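Local coordinates for endo-beta-1,2-glucanase (Talaromyces funiculosus, PDB 6IMV), which hydrolyses internal beta-1,2-glucosidic linkages of beta-1,2-glucans as an endo-acting glycoside hydrolase, at residues R277-Y285 with P292-W300. Residues are numbered along the deposited sequence; the frame is centred on the assembly and turned at random.
Sequences RPQLVSVDY and PITVQKGYW. With NAG (2-acetamido-2-deoxy-beta-D-glucopyranose), chain H; GLC (alpha-D-glucopyranose), chain D.
Val283 and Val295 face each other as an antiparallel hydrogen-bonded pair, Val295 N donating to Val283 O at 2.8 Å and Val283 N to Val295 O at 3.1 Å. Tyr285 and Ile293 exchange a second such pair of bonds, and Lys297 N extends the register to Val281 O in an almost straight bond (179° at the hydrogen). Beyond it one water accepts from Val281 N and donates to Gln279 O and Lys297 O, bridging the backbones where the strands part.

On the face bearing Ser282, Asp284, Thr294 and Gln296, Thr294 OG1 donates to the syn side of Asp284 OD1 at 2.6 Å, from 34° out of the carboxylate plane. Asp284 OD2 forms a salt bridge with Lys480, whose backbone N also meets Thr294 OG1. With an alanine at Asp284, the Thr294 hydroxyl would probably lose this acceptor and Lys480 the carboxylate that pairs with it.

Val283 CG2 rests against Val295 CG2 at 3.9 Å. Lys297 has CG anti to the backbone N (chi1 -168°), and its extended methylenes run alongside Val281, with CB 3.8 Å from Val283 CG2. Its NZ comes so close to O7 of a protein-attached NAG (2.4 Å) that the bond's exact geometry is doubtful. That sugar's O6 donates to Gln279 OE1 at 2.6 Å, so residues of both segments border one glycan residue.

The two strands form a separate beta hairpin, 282-287 with 290-296. Ile293 and Gln296 touch helix 318-337, Leu280 packs on helix 461-475, and Gln296 OE1 is hydrogen-bonded to Tyr472 of that second helix.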
ATOM      1  N   ARG A 277     -16.089  -0.975  16.639  1.00 15.39           N
ATOM      2  CA  ARG A 277     -15.886  -2.237  17.385  1.00 16.07           C
ATOM      3  C   ARG A 277     -16.565  -3.423  16.701  1.00 15.88           C
ATOM      4  O   ARG A 277     -15.981  -4.503  16.634  1.00 14.75           O
ATOM      5  CB  ARG A 277     -16.375  -2.088  18.832  1.00 17.19           C
ATOM      6  CG  ARG A 277     -15.638  -2.965  19.840  1.00 18.64           C
ATOM      7  CD  ARG A 277     -15.715  -2.438  21.268  1.00 19.74           C
ATOM      8  NE  ARG A 277     -14.850  -1.274  21.459  1.00 20.83           N
ATOM      9  CZ  ARG A 277     -15.138  -0.220  22.217  1.00 20.90           C
ATOM     10  NH1 ARG A 277     -16.345  -0.092  22.737  1.00 20.37           N
ATOM     11  NH2 ARG A 277     -14.216   0.699  22.441  1.00 19.90           N
ATOM     12  N   PRO A 278     -17.818  -3.306  16.201  1.00 15.97           N
ATOM     13  CA  PRO A 278     -18.481  -4.445  15.567  1.00 15.99           C
ATOM     14  C   PRO A 278     -17.800  -4.963  14.286  1.00 15.97           C
ATOM     15  O   PRO A 278     -18.135  -6.048  13.828  1.00 15.95           O
ATOM     16  CB  PRO A 278     -19.890  -3.910  15.234  1.00 16.24           C
ATOM     17  CG  PRO A 278     -20.076  -2.715  16.159  1.00 16.18           C
ATOM     18  CD  PRO A 278     -18.689  -2.116  16.277  1.00 16.16           C
ATOM     19  N   GLN A 279     -16.875  -4.188  13.703  1.00 15.18           N
ATOM     20  CA  GLN A 279     -16.194  -4.595  12.463  1.00 14.98           C
ATOM     21  C   GLN A 279     -14.874  -5.319  12.782  1.00 14.35           C
ATOM     22  O   GLN A 279     -14.216  -5.817  11.863  1.00 14.95           O
ATOM     23  CB  GLN A 279     -15.970  -3.385  11.556  1.00 14.71           C
ATOM     24  CG  GLN A 279     -17.228  -2.911  10.836  1.00 15.00           C
ATOM     25  CD  GLN A 279     -18.276  -2.329  11.752  1.00 14.76           C
ATOM     26  OE1 GLN A 279     -19.385  -2.839  11.845  1.00 15.90           O
ATOM     27  NE2 GLN A 279     -17.932  -1.265  12.455  1.00 14.23           N
ATOM     28  N   LEU A 280     -14.485  -5.349  14.065  1.00 14.27           N
ATOM     29  CA  LEU A 280     -13.307  -6.088  14.539  1.00 14.03           C
ATOM     30  C   LEU A 280     -13.769  -7.444  15.080  1.00 14.00           C
ATOM     31  O   LEU A 280     -14.358  -7.507  16.151  1.00 13.82           O
ATOM     32  CB  LEU A 280     -12.590  -5.266  15.617  1.00 13.79           C
ATOM     33  CG  LEU A 280     -11.255  -5.828  16.112  1.00 13.88           C
ATOM     34  CD1 LEU A 280     -10.250  -5.909  14.973  1.00 13.62           C
ATOM     35  CD2 LEU A 280     -10.703  -5.002  17.264  1.00 13.77           C
ATOM     36  N   VAL A 281     -13.500  -8.512  14.320  1.00 14.27           N
ATOM     37  CA  VAL A 281     -14.146  -9.804  14.522  1.00 14.83           C
ATOM     38  C   VAL A 281     -13.101 -10.927  14.432  1.00 15.07           C
ATOM     39  O   VAL A 281     -12.241 -10.942  13.544  1.00 14.82           O
ATOM     40  CB  VAL A 281     -15.289 -10.013  13.506  1.00 15.40           C
ATOM     41  CG1 VAL A 281     -15.938 -11.393  13.630  1.00 15.61           C
ATOM     42  CG2 VAL A 281     -16.351  -8.930  13.620  1.00 15.49           C
ATOM     43  N   SER A 282     -13.216 -11.886  15.351  1.00 15.50           N
ATOM     44  CA  SER A 282     -12.405 -13.102  15.365  1.00 16.10           C
ATOM     45  C   SER A 282     -13.130 -14.195  14.579  1.00 16.31           C
ATOM     46  O   SER A 282     -14.298 -14.440  14.817  1.00 16.49           O
ATOM     47  CB  SER A 282     -12.152 -13.545  16.775  1.00 16.30           C
ATOM     48  OG  SER A 282     -11.243 -14.624  16.816  1.00 17.12           O
ATOM     49  N   VAL A 283     -12.431 -14.838  13.644  1.00 16.40           N
ATOM     50  CA  VAL A 283     -12.952 -16.017  12.969  1.00 17.24           C
ATOM     51  C   VAL A 283     -11.808 -17.013  12.796  1.00 16.85           C
ATOM     52  O   VAL A 283     -10.630 -16.639  12.788  1.00 16.37           O
ATOM     53  CB  VAL A 283     -13.603 -15.697  11.607  1.00 17.88           C
ATOM     54  CG1 VAL A 283     -14.864 -14.878  11.772  1.00 19.45           C
ATOM     55  CG2 VAL A 283     -12.638 -15.011  10.644  1.00 18.49           C
ATOM     56  N   ASP A 284     -12.181 -18.283  12.627  1.00 15.90           N
ATOM     57  CA  ASP A 284     -11.220 -19.343  12.449  1.00 16.31           C
ATOM     58  C   ASP A 284     -11.229 -19.782  10.980  1.00 15.17           C
ATOM     59  O   ASP A 284     -12.280 -20.166  10.434  1.00 14.87           O
ATOM     60  CB  ASP A 284     -11.512 -20.506  13.399  1.00 16.96           C
ATOM     61  CG  ASP A 284     -11.160 -20.249  14.852  1.00 18.58           C
ATOM     62  OD1 ASP A 284     -10.523 -19.199  15.168  1.00 18.28           O
ATOM     63  OD2 ASP A 284     -11.530 -21.106  15.669  1.00 21.13           O
ATOM     64  N   TYR A 285     -10.056 -19.716  10.347  1.00 14.30           N
ATOM     65  CA  TYR A 285      -9.834 -20.359   9.062  1.00 14.24           C
ATOM     66  C   TYR A 285      -9.690 -21.869   9.280  1.00 14.67           C
ATOM     67  O   TYR A 285      -8.893 -22.305  10.104  1.00 14.49           O
ATOM     68  CB  TYR A 285      -8.562 -19.858   8.378  1.00 13.53           C
ATOM     69  CG  TYR A 285      -8.301 -20.544   7.062  1.00 13.30           C
ATOM     70  CD1 TYR A 285      -8.802 -20.040   5.874  1.00 13.14           C
ATOM     71  CD2 TYR A 285      -7.603 -21.739   7.010  1.00 13.28           C
ATOM     72  CE1 TYR A 285      -8.581 -20.683   4.666  1.00 12.99           C
ATOM     73  CE2 TYR A 285      -7.398 -22.409   5.816  1.00 12.90           C
ATOM     74  CZ  TYR A 285      -7.882 -21.879   4.641  1.00 12.85           C
ATOM     75  OH  TYR A 285      -7.651 -22.543   3.470  1.00 12.73           O
ATOM     76  N   PRO A 292      -7.824 -25.412  12.812  1.00 15.74           N
ATOM     77  CA  PRO A 292      -8.242 -24.014  12.741  1.00 15.27           C
ATOM     78  C   PRO A 292      -7.113 -23.008  13.010  1.00 14.56           C
ATOM     79  O   PRO A 292      -6.236 -23.279  13.815  1.00 14.31           O
ATOM     80  CB  PRO A 292      -9.324 -23.922  13.825  1.00 15.55           C
ATOM     81  CG  PRO A 292      -8.931 -24.986  14.826  1.00 15.94           C
ATOM     82  CD  PRO A 292      -8.369 -26.108  13.987  1.00 16.07           C
ATOM     83  N   ILE A 293      -7.162 -21.868  12.310  1.00 14.10           N
ATOM     84  CA  ILE A 293      -6.287 -20.728  12.557  1.00 13.92           C
ATOM     85  C   ILE A 293      -7.163 -19.494  12.813  1.00 13.55           C
ATOM     86  O   ILE A 293      -7.904 -19.065  11.931  1.00 14.00           O
ATOM     87  CB  ILE A 293      -5.316 -20.475  11.386  1.00 13.78           C
ATOM     88  CG1 ILE A 293      -4.478 -21.700  11.025  1.00 13.72           C
ATOM     89  CG2 ILE A 293      -4.422 -19.281  11.703  1.00 13.92           C
ATOM     90  CD1 ILE A 293      -3.915 -21.664   9.622  1.00 13.55           C
ATOM     91  N   THR A 294      -7.044 -18.912  14.008  1.00 13.16           N
ATOM     92  CA  THR A 294      -7.786 -17.711  14.371  1.00 13.19           C
ATOM     93  C   THR A 294      -7.153 -16.495  13.692  1.00 13.10           C
ATOM     94  O   THR A 294      -5.940 -16.244  13.832  1.00 12.77           O
ATOM     95  CB  THR A 294      -7.821 -17.490  15.888  1.00 13.96           C
ATOM     96  OG1 THR A 294      -8.353 -18.667  16.491  1.00 13.43           O
ATOM     97  CG2 THR A 294      -8.647 -16.283  16.276  1.00 14.00           C
ATOM     98  N   VAL A 295      -7.990 -15.742  12.972  1.00 12.81           N
ATOM     99  CA  VAL A 295      -7.566 -14.547  12.278  1.00 12.85           C
ATOM    100  C   VAL A 295      -8.560 -13.420  12.550  1.00 12.82           C
ATOM    101  O   VAL A 295      -9.704 -13.648  12.956  1.00 12.87           O
ATOM    102  CB  VAL A 295      -7.435 -14.796  10.763  1.00 12.59           C
ATOM    103  CG1 VAL A 295      -6.402 -15.863  10.469  1.00 12.40           C
ATOM    104  CG2 VAL A 295      -8.773 -15.147  10.122  1.00 12.81           C
ATOM    105  N   GLN A 296      -8.103 -12.199  12.271  1.00 13.37           N
ATOM    106  CA  GLN A 296      -8.976 -11.055  12.080  1.00 12.96           C
ATOM    107  C   GLN A 296      -9.769 -11.245  10.784  1.00 13.25           C
ATOM    108  O   GLN A 296      -9.184 -11.387   9.699  1.00 12.97           O
ATOM    109  CB  GLN A 296      -8.149  -9.776  11.976  1.00 13.12           C
ATOM    110  CG  GLN A 296      -9.001  -8.539  11.722  1.00 12.87           C
ATOM    111  CD  GLN A 296      -8.133  -7.318  11.595  1.00 12.42           C
ATOM    112  OE1 GLN A 296      -7.897  -6.613  12.571  1.00 12.62           O
ATOM    113  NE2 GLN A 296      -7.639  -7.082  10.393  1.00 12.21           N
ATOM    114  N   LYS A 297     -11.098 -11.220  10.897  1.00 13.46           N
ATOM    115  CA  LYS A 297     -11.967 -11.325   9.744  1.00 14.04           C
ATOM    116  C   LYS A 297     -11.680 -10.157   8.791  1.00 13.14           C
ATOM    117  O   LYS A 297     -11.566  -9.018   9.220  1.00 12.70           O
ATOM    118  CB  LYS A 297     -13.427 -11.342  10.187  1.00 15.43           C
ATOM    119  CG  LYS A 297     -14.416 -11.737   9.102  1.00 16.96           C
ATOM    120  CD  LYS A 297     -15.835 -11.762   9.616  1.00 17.86           C
ATOM    121  CE  LYS A 297     -16.813 -12.210   8.557  1.00 20.12           C
ATOM    122  NZ  LYS A 297     -18.186 -12.269   9.103  1.00 21.45           N
ATOM    123  N   GLY A 298     -11.514 -10.477   7.504  1.00 12.58           N
ATOM    124  CA  GLY A 298     -11.184  -9.506   6.477  1.00 12.53           C
ATOM    125  C   GLY A 298     -12.423  -8.933   5.805  1.00 12.66           C
ATOM    126  O   GLY A 298     -13.551  -9.350   6.066  1.00 11.90           O
ATOM    127  N   TYR A 299     -12.213  -7.950   4.928  1.00 12.55           N
ATOM    128  CA  TYR A 299     -13.282  -7.489   4.071  1.00 13.12           C
ATOM    129  C   TYR A 299     -13.457  -8.532   2.960  1.00 12.71           C
ATOM    130  O   TYR A 299     -14.505  -9.204   2.885  1.00 12.84           O
ATOM    131  CB  TYR A 299     -13.030  -6.057   3.589  1.00 14.14           C
ATOM    132  CG  TYR A 299     -14.256  -5.405   3.005  1.00 14.97           C
ATOM    133  CD1 TYR A 299     -15.354  -5.115   3.799  1.00 15.92           C
ATOM    134  CD2 TYR A 299     -14.340  -5.124   1.653  1.00 16.17           C
ATOM    135  CE1 TYR A 299     -16.497  -4.536   3.269  1.00 16.79           C
ATOM    136  CE2 TYR A 299     -15.469  -4.533   1.107  1.00 17.26           C
ATOM    137  CZ  TYR A 299     -16.553  -4.246   1.916  1.00 17.49           C
ATOM    138  OH  TYR A 299     -17.661  -3.677   1.368  1.00 19.24           O
ATOM    139  N   TRP A 300     -12.413  -8.697   2.139  1.00 12.16           N
ATOM    140  CA  TRP A 300     -12.247  -9.866   1.257  1.00 12.00           C
ATOM    141  C   TRP A 300     -11.163 -10.806   1.792  1.00 11.66           C
ATOM    142  O   TRP A 300     -11.059 -11.926   1.320  1.00 12.55           O
ATOM    143  CB  TRP A 300     -11.884  -9.435  -0.167  1.00 12.02           C
ATOM    144  CG  TRP A 300     -12.898  -8.537  -0.796  1.00 12.50           C
ATOM    145  CD1 TRP A 300     -14.139  -8.883  -1.234  1.00 12.84           C
ATOM    146  CD2 TRP A 300     -12.745  -7.132  -1.063  1.00 13.18           C
ATOM    147  NE1 TRP A 300     -14.782  -7.780  -1.726  1.00 13.47           N
ATOM    148  CE2 TRP A 300     -13.946  -6.698  -1.661  1.00 13.30           C
ATOM    149  CE3 TRP A 300     -11.717  -6.202  -0.854  1.00 13.52           C
ATOM    150  CZ2 TRP A 300     -14.146  -5.381  -2.059  1.00 13.69           C
ATOM    151  CZ3 TRP A 300     -11.915  -4.897  -1.243  1.00 13.35           C
ATOM    152  CH2 TRP A 300     -13.116  -4.493  -1.828  1.00 13.74           C
TER
HETATM  153  C1  NAG H 605     -20.214  -7.627   7.249  1.00 26.22           C
HETATM  154  C2  NAG H 605     -21.110  -8.615   7.992  1.00 26.75           C
HETATM  155  C3  NAG H 605     -22.360  -7.870   8.438  1.00 29.32           C
HETATM  156  C4  NAG H 605     -21.940  -6.738   9.371  1.00 29.57           C
HETATM  157  C5  NAG H 605     -21.115  -5.744   8.541  1.00 28.73           C
HETATM  158  C6  NAG H 605     -20.641  -4.533   9.339  1.00 27.41           C
HETATM  159  C7  NAG H 605     -20.964 -10.959   7.249  1.00 25.59           C
HETATM  160  C8  NAG H 605     -21.440 -11.958   6.251  1.00 25.06           C
HETATM  161  N2  NAG H 605     -21.484  -9.739   7.152  1.00 26.36           N
HETATM  162  O3  NAG H 605     -23.212  -8.776   9.118  1.00 30.00           O
HETATM  163  O4  NAG H 605     -23.084  -6.161  10.014  1.00 32.90           O
HETATM  164  O5  NAG H 605     -19.969  -6.451   8.048  1.00 27.08           O
HETATM  165  O6  NAG H 605     -20.065  -4.961  10.583  1.00 27.84           O
HETATM  166  O7  NAG H 605     -20.133 -11.255   8.080  1.00 26.53           O
HETATM  167  C1  GLC D   1     -13.200   0.028   0.225  1.00 15.78           C
HETATM  168  C2  GLC D   1     -11.772   0.504   0.084  1.00 16.13           C
HETATM  169  C3  GLC D   1     -10.798  -0.639   0.306  1.00 16.29           C
HETATM  170  C4  GLC D   1     -11.018  -1.230   1.687  1.00 16.20           C
HETATM  171  C5  GLC D   1     -12.474  -1.682   1.806  1.00 15.62           C
HETATM  172  C6  GLC D   1     -12.797  -2.150   3.223  1.00 15.37           C
HETATM  173  O1  GLC D   1     -13.434  -0.869  -0.883  1.00 16.60           O
HETATM  174  O2  GLC D   1     -11.607   0.997  -1.255  1.00 16.46           O
HETATM  175  O3  GLC D   1      -9.444  -0.203   0.197  1.00 16.68           O
HETATM  176  O4  GLC D   1     -10.092  -2.301   1.909  1.00 15.95           O
HETATM  177  O5  GLC D   1     -13.366  -0.607   1.485  1.00 15.46           O
HETATM  178  O6  GLC D   1     -12.623  -1.086   4.163  1.00 15.25           O
HETATM  179  O   HOH W   1     -12.305  -7.806  11.666  1.00 12.61           O